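Local coordinates for protein mevalonate kinase (Staphylococcus aureus, PDB 2X7I) that probably catalyses the ATP-dependent phosphorylation of mevalonate to 5-phosphomevalonate, at residues 170-182 with 275-289. Sequence-based numbering, arbitrary orientation.
Sequences LSLDGYMVVIDTG and SMLLLAKDLPTAKNI
Leu-278 O accepts a hydrogen bond from Val-177 N, at 2.7 Å and lying in the carbonyl plane, and is also approached by the CA-H of Met-176, a CA-H...O contact with Met-176 CA at 3.2 Å from the same oxygen. Leu-278 N returns a bond to Val-177 O, and the Tyr-175/Ala-280 and Ile-179/Met-276 pairs repeat this reciprocal pattern. The two antiparallel strands form the middle of the four-stranded sheet in the C-terminal part of this GHMP kinase, flanked by 264-267 and 300-305. The first turns of helix 283-295 fold back over the face bearing Tyr-175, Val-177 and Ile-179. With CG beside its own backbone N (chi1 -69°), the Tyr-175 ring lies under the start of that helix; Leu-283 CB sits over its face, 4.2 Å from the ring centroid, while Leu-283 CD1 meets Tyr-175 CE2 at 3.6 Å. Further along, Val-177 CG2 touches both Ala-286 CB and Ile-289 CG2, each at 3.9 Å. On the other face Met-176 SD rests alongside Leu-277 CB, and Leu-277 and Leu-279 pack against Phe-233 of helix 226-243. Asp-282 is the N-cap of helix 283-295, its OD1 accepting from both Thr-285 N, at 2.9 Å, and Thr-285 OG1.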
loop_
_atom_site.group_PDB
_atom_site.type_symbol
_atom_site.label_atom_id
_atom_site.label_comp_id
_atom_site.label_asym_id
_atom_site.label_seq_id
_atom_site.Cartn_x
_atom_site.Cartn_y
_atom_site.Cartn_z
ATOM N N LEU A 170 -14.414 2.248 -4.075
ATOM C CA LEU A 170 -14.121 3.638 -3.736
ATOM C C LEU A 170 -14.541 4.583 -4.861
ATOM O O LEU A 170 -14.183 4.396 -6.028
ATOM C CB LEU A 170 -12.633 3.835 -3.408
ATOM C CG LEU A 170 -12.301 5.172 -2.716
ATOM C CD1 LEU A 170 -13.050 5.315 -1.394
ATOM C CD2 LEU A 170 -10.806 5.334 -2.503
ATOM N N SER A 171 -15.325 5.588 -4.494
ATOM C CA SER A 171 -15.762 6.598 -5.432
ATOM C C SER A 171 -15.803 7.953 -4.745
ATOM O O SER A 171 -16.788 8.309 -4.096
ATOM C CB SER A 171 -17.127 6.239 -5.999
ATOM O OG SER A 171 -17.449 7.105 -7.074
ATOM N N LEU A 172 -14.707 8.689 -4.877
ATOM C CA LEU A 172 -14.632 10.071 -4.430
ATOM C C LEU A 172 -14.180 10.900 -5.619
ATOM O O LEU A 172 -13.241 10.521 -6.333
ATOM C CB LEU A 172 -13.655 10.214 -3.258
ATOM C CG LEU A 172 -14.059 9.432 -1.996
ATOM C CD1 LEU A 172 -12.929 9.330 -0.978
ATOM C CD2 LEU A 172 -15.277 10.076 -1.362
ATOM N N ASP A 173 -14.873 12.015 -5.842
ATOM C CA ASP A 173 -14.577 12.914 -6.946
ATOM C C ASP A 173 -13.354 13.772 -6.597
ATOM O O ASP A 173 -13.474 14.928 -6.175
ATOM C CB ASP A 173 -15.810 13.782 -7.240
ATOM C CG ASP A 173 -15.618 14.717 -8.422
ATOM O OD1 ASP A 173 -16.450 15.644 -8.565
ATOM O OD2 ASP A 173 -14.658 14.537 -9.204
ATOM N N GLY A 174 -12.172 13.194 -6.781
ATOM C CA GLY A 174 -10.937 13.885 -6.457
ATOM C C GLY A 174 -9.697 13.029 -6.602
ATOM O O GLY A 174 -9.759 11.883 -7.055
ATOM N N TYR A 175 -8.563 13.609 -6.216
ATOM C CA TYR A 175 -7.264 12.988 -6.390
ATOM C C TYR A 175 -6.475 13.078 -5.107
ATOM O O TYR A 175 -6.672 13.988 -4.291
ATOM C CB TYR A 175 -6.494 13.678 -7.518
ATOM C CG TYR A 175 -7.087 13.425 -8.886
ATOM C CD1 TYR A 175 -8.266 14.060 -9.288
ATOM C CD2 TYR A 175 -6.489 12.532 -9.768
ATOM C CE1 TYR A 175 -8.826 13.815 -10.535
ATOM C CE2 TYR A 175 -7.032 12.290 -11.017
ATOM C CZ TYR A 175 -8.199 12.935 -11.398
ATOM O OH TYR A 175 -8.739 12.691 -12.639
ATOM N N MET A 176 -5.579 12.116 -4.935
ATOM C CA MET A 176 -4.717 12.055 -3.774
ATOM C C MET A 176 -3.296 11.883 -4.277
ATOM O O MET A 176 -3.004 10.929 -5.006
ATOM C CB MET A 176 -5.122 10.886 -2.873
ATOM C CG MET A 176 -4.206 10.672 -1.674
ATOM S SD MET A 176 -4.811 9.427 -0.529
ATOM C CE MET A 176 -4.731 7.924 -1.505
ATOM N N VAL A 177 -2.425 12.830 -3.925
ATOM C CA VAL A 177 -0.990 12.693 -4.184
ATOM C C VAL A 177 -0.357 11.950 -3.016
ATOM O O VAL A 177 -0.515 12.347 -1.869
ATOM C CB VAL A 177 -0.288 14.060 -4.348
ATOM C CG1 VAL A 177 1.209 13.871 -4.563
ATOM C CG2 VAL A 177 -0.899 14.831 -5.500
ATOM N N VAL A 178 0.347 10.869 -3.322
ATOM C CA VAL A 178 1.030 10.064 -2.329
ATOM C C VAL A 178 2.513 10.377 -2.427
ATOM O O VAL A 178 3.104 10.240 -3.489
ATOM C CB VAL A 178 0.767 8.571 -2.574
ATOM C CG1 VAL A 178 1.558 7.704 -1.604
ATOM C CG2 VAL A 178 -0.729 8.281 -2.475
ATOM N N ILE A 179 3.101 10.830 -1.326
ATOM C CA ILE A 179 4.508 11.213 -1.293
ATOM C C ILE A 179 5.313 10.312 -0.354
ATOM O O ILE A 179 4.914 10.073 0.775
ATOM C CB ILE A 179 4.672 12.665 -0.827
ATOM C CG1 ILE A 179 3.981 13.624 -1.800
ATOM C CG2 ILE A 179 6.153 13.011 -0.684
ATOM C CD1 ILE A 179 3.648 14.982 -1.203
ATOM N N ASP A 180 6.446 9.820 -0.848
ATOM C CA ASP A 180 7.421 9.057 -0.068
ATOM C C ASP A 180 8.606 9.983 0.193
ATOM O O ASP A 180 9.167 10.542 -0.739
ATOM C CB ASP A 180 7.841 7.814 -0.875
ATOM C CG ASP A 180 9.031 7.067 -0.277
ATOM O OD1 ASP A 180 9.573 6.177 -0.969
ATOM O OD2 ASP A 180 9.434 7.352 0.861
ATOM N N THR A 181 8.976 10.160 1.459
ATOM C CA THR A 181 10.077 11.062 1.823
ATOM C C THR A 181 11.463 10.404 1.724
ATOM O O THR A 181 12.471 11.080 1.889
ATOM C CB THR A 181 9.898 11.650 3.240
ATOM O OG1 THR A 181 10.076 10.620 4.219
ATOM C CG2 THR A 181 8.509 12.279 3.397
ATOM N N GLY A 182 11.516 9.099 1.471
ATOM C CA GLY A 182 12.780 8.433 1.171
ATOM C C GLY A 182 13.645 8.080 2.370
ATOM O O GLY A 182 13.178 8.044 3.510
ATOM N N SER A 275 3.756 7.325 4.120
ATOM C CA SER A 275 3.428 8.227 3.024
ATOM C C SER A 275 2.946 9.558 3.581
ATOM O O SER A 275 2.481 9.639 4.731
ATOM C CB SER A 275 2.336 7.625 2.134
ATOM O OG SER A 275 2.767 6.403 1.557
ATOM N N MET A 276 3.084 10.600 2.767
ATOM C CA MET A 276 2.323 11.831 2.963
ATOM C C MET A 276 1.222 11.766 1.928
ATOM O O MET A 276 1.488 11.439 0.770
ATOM C CB MET A 276 3.183 13.078 2.752
ATOM C CG MET A 276 2.500 14.370 3.192
ATOM S SD MET A 276 3.569 15.833 3.158
ATOM C CE MET A 276 3.265 16.381 1.502
ATOM N N LEU A 277 -0.007 12.038 2.351
ATOM C CA LEU A 277 -1.166 12.018 1.468
ATOM C C LEU A 277 -1.715 13.443 1.319
ATOM O O LEU A 277 -2.070 14.072 2.318
ATOM C CB LEU A 277 -2.248 11.092 2.038
ATOM C CG LEU A 277 -1.790 9.717 2.550
ATOM C CD1 LEU A 277 -2.914 8.976 3.250
ATOM C CD2 LEU A 277 -1.232 8.880 1.420
ATOM N N LEU A 278 -1.772 13.947 0.086
ATOM C CA LEU A 278 -2.325 15.283 -0.181
ATOM C C LEU A 278 -3.530 15.169 -1.106
ATOM O O LEU A 278 -3.492 14.430 -2.085
ATOM C CB LEU A 278 -1.277 16.207 -0.826
ATOM C CG LEU A 278 0.029 16.407 -0.042
ATOM C CD1 LEU A 278 1.069 17.171 -0.871
ATOM C CD2 LEU A 278 -0.243 17.117 1.264
ATOM N N LEU A 279 -4.589 15.911 -0.795
ATOM C CA LEU A 279 -5.826 15.845 -1.550
ATOM C C LEU A 279 -5.927 17.023 -2.510
ATOM O O LEU A 279 -5.716 18.170 -2.126
ATOM C CB LEU A 279 -7.030 15.815 -0.603
ATOM C CG LEU A 279 -7.168 14.592 0.313
ATOM C CD1 LEU A 279 -8.536 14.586 0.979
ATOM C CD2 LEU A 279 -6.952 13.281 -0.446
ATOM N N ALA A 280 -6.231 16.718 -3.769
ATOM C CA ALA A 280 -6.384 17.724 -4.817
ATOM C C ALA A 280 -7.711 17.480 -5.501
ATOM O O ALA A 280 -8.169 16.342 -5.573
ATOM C CB ALA A 280 -5.260 17.623 -5.815
ATOM N N LYS A 281 -8.319 18.552 -5.998
ATOM C CA LYS A 281 -9.637 18.484 -6.619
ATOM C C LYS A 281 -9.597 17.894 -8.032
ATOM O O LYS A 281 -10.554 17.237 -8.452
ATOM C CB LYS A 281 -10.277 19.880 -6.671
ATOM C CG LYS A 281 -10.506 20.506 -5.299
ATOM C CD LYS A 281 -11.119 21.913 -5.407
ATOM C CE LYS A 281 -11.749 22.370 -4.091
ATOM N NZ LYS A 281 -12.571 23.620 -4.275
ATOM N N ASP A 282 -8.512 18.146 -8.768
ATOM C CA ASP A 282 -8.425 17.730 -10.173
ATOM C C ASP A 282 -7.016 17.303 -10.553
ATOM O O ASP A 282 -6.068 17.508 -9.781
ATOM C CB ASP A 282 -8.941 18.840 -11.111
ATOM C CG ASP A 282 -8.122 20.129 -11.036
ATOM O OD1 ASP A 282 -6.918 20.084 -10.711
ATOM O OD2 ASP A 282 -8.692 21.201 -11.329
ATOM N N LEU A 283 -6.885 16.709 -11.735
ATOM C CA LEU A 283 -5.618 16.098 -12.145
ATOM C C LEU A 283 -4.513 17.128 -12.383
ATOM O O LEU A 283 -3.385 16.920 -11.923
ATOM C CB LEU A 283 -5.791 15.191 -13.376
ATOM C CG LEU A 283 -4.557 14.381 -13.797
ATOM C CD1 LEU A 283 -4.068 13.500 -12.643
ATOM C CD2 LEU A 283 -4.851 13.544 -15.050
ATOM N N PRO A 284 -4.823 18.239 -13.078
ATOM C CA PRO A 284 -3.802 19.272 -13.262
ATOM C C PRO A 284 -3.174 19.790 -11.960
ATOM O O PRO A 284 -1.959 20.020 -11.924
ATOM C CB PRO A 284 -4.567 20.398 -13.978
ATOM C CG PRO A 284 -5.624 19.690 -14.748
ATOM C CD PRO A 284 -6.032 18.523 -13.877
ATOM N N THR A 285 -3.986 19.976 -10.916
ATOM C CA THR A 285 -3.489 20.467 -9.631
ATOM C C THR A 285 -2.625 19.390 -8.959
ATOM O O THR A 285 -1.619 19.705 -8.317
ATOM C CB THR A 285 -4.640 20.896 -8.672
ATOM O OG1 THR A 285 -5.395 21.964 -9.248
ATOM C CG2 THR A 285 -4.099 21.371 -7.341
ATOM N N ALA A 286 -3.017 18.126 -9.112
ATOM C CA ALA A 286 -2.223 17.012 -8.598
ATOM C C ALA A 286 -0.877 16.929 -9.309
ATOM O O ALA A 286 0.130 16.623 -8.677
ATOM C CB ALA A 286 -2.984 15.692 -8.729
ATOM N N LYS A 287 -0.850 17.210 -10.611
ATOM C CA LYS A 287 0.421 17.232 -11.356
ATOM C C LYS A 287 1.307 18.405 -10.925
ATOM O O LYS A 287 2.532 18.287 -10.899
ATOM C CB LYS A 287 0.181 17.274 -12.869
ATOM C CG LYS A 287 -0.391 15.978 -13.450
ATOM C CD LYS A 287 -0.667 16.107 -14.944
ATOM C CE LYS A 287 -1.102 14.778 -15.555
ATOM N NZ LYS A 287 -1.563 14.937 -16.969
ATOM N N ASN A 288 0.684 19.526 -10.577
ATOM C CA ASN A 288 1.417 20.690 -10.077
ATOM C C ASN A 288 2.011 20.431 -8.694
ATOM O O ASN A 288 3.136 20.840 -8.410
ATOM C CB ASN A 288 0.507 21.922 -10.026
ATOM C CG ASN A 288 0.050 22.372 -11.399
ATOM O OD1 ASN A 288 0.498 21.851 -12.423
ATOM N ND2 ASN A 288 -0.859 23.338 -11.427
ATOM N N ILE A 289 1.249 19.757 -7.839
ATOM C CA ILE A 289 1.727 19.376 -6.512
ATOM C C ILE A 289 2.930 18.451 -6.635
ATOM O O ILE A 289 3.928 18.643 -5.948
ATOM C CB ILE A 289 0.625 18.680 -5.679
ATOM C CG1 ILE A 289 -0.423 19.700 -5.224
ATOM C CG2 ILE A 289 1.221 17.971 -4.462
ATOM C CD1 ILE A 289 -1.732 19.072 -4.789
HETATM O O HOH W 1 -13.049 17.908 -6.425
#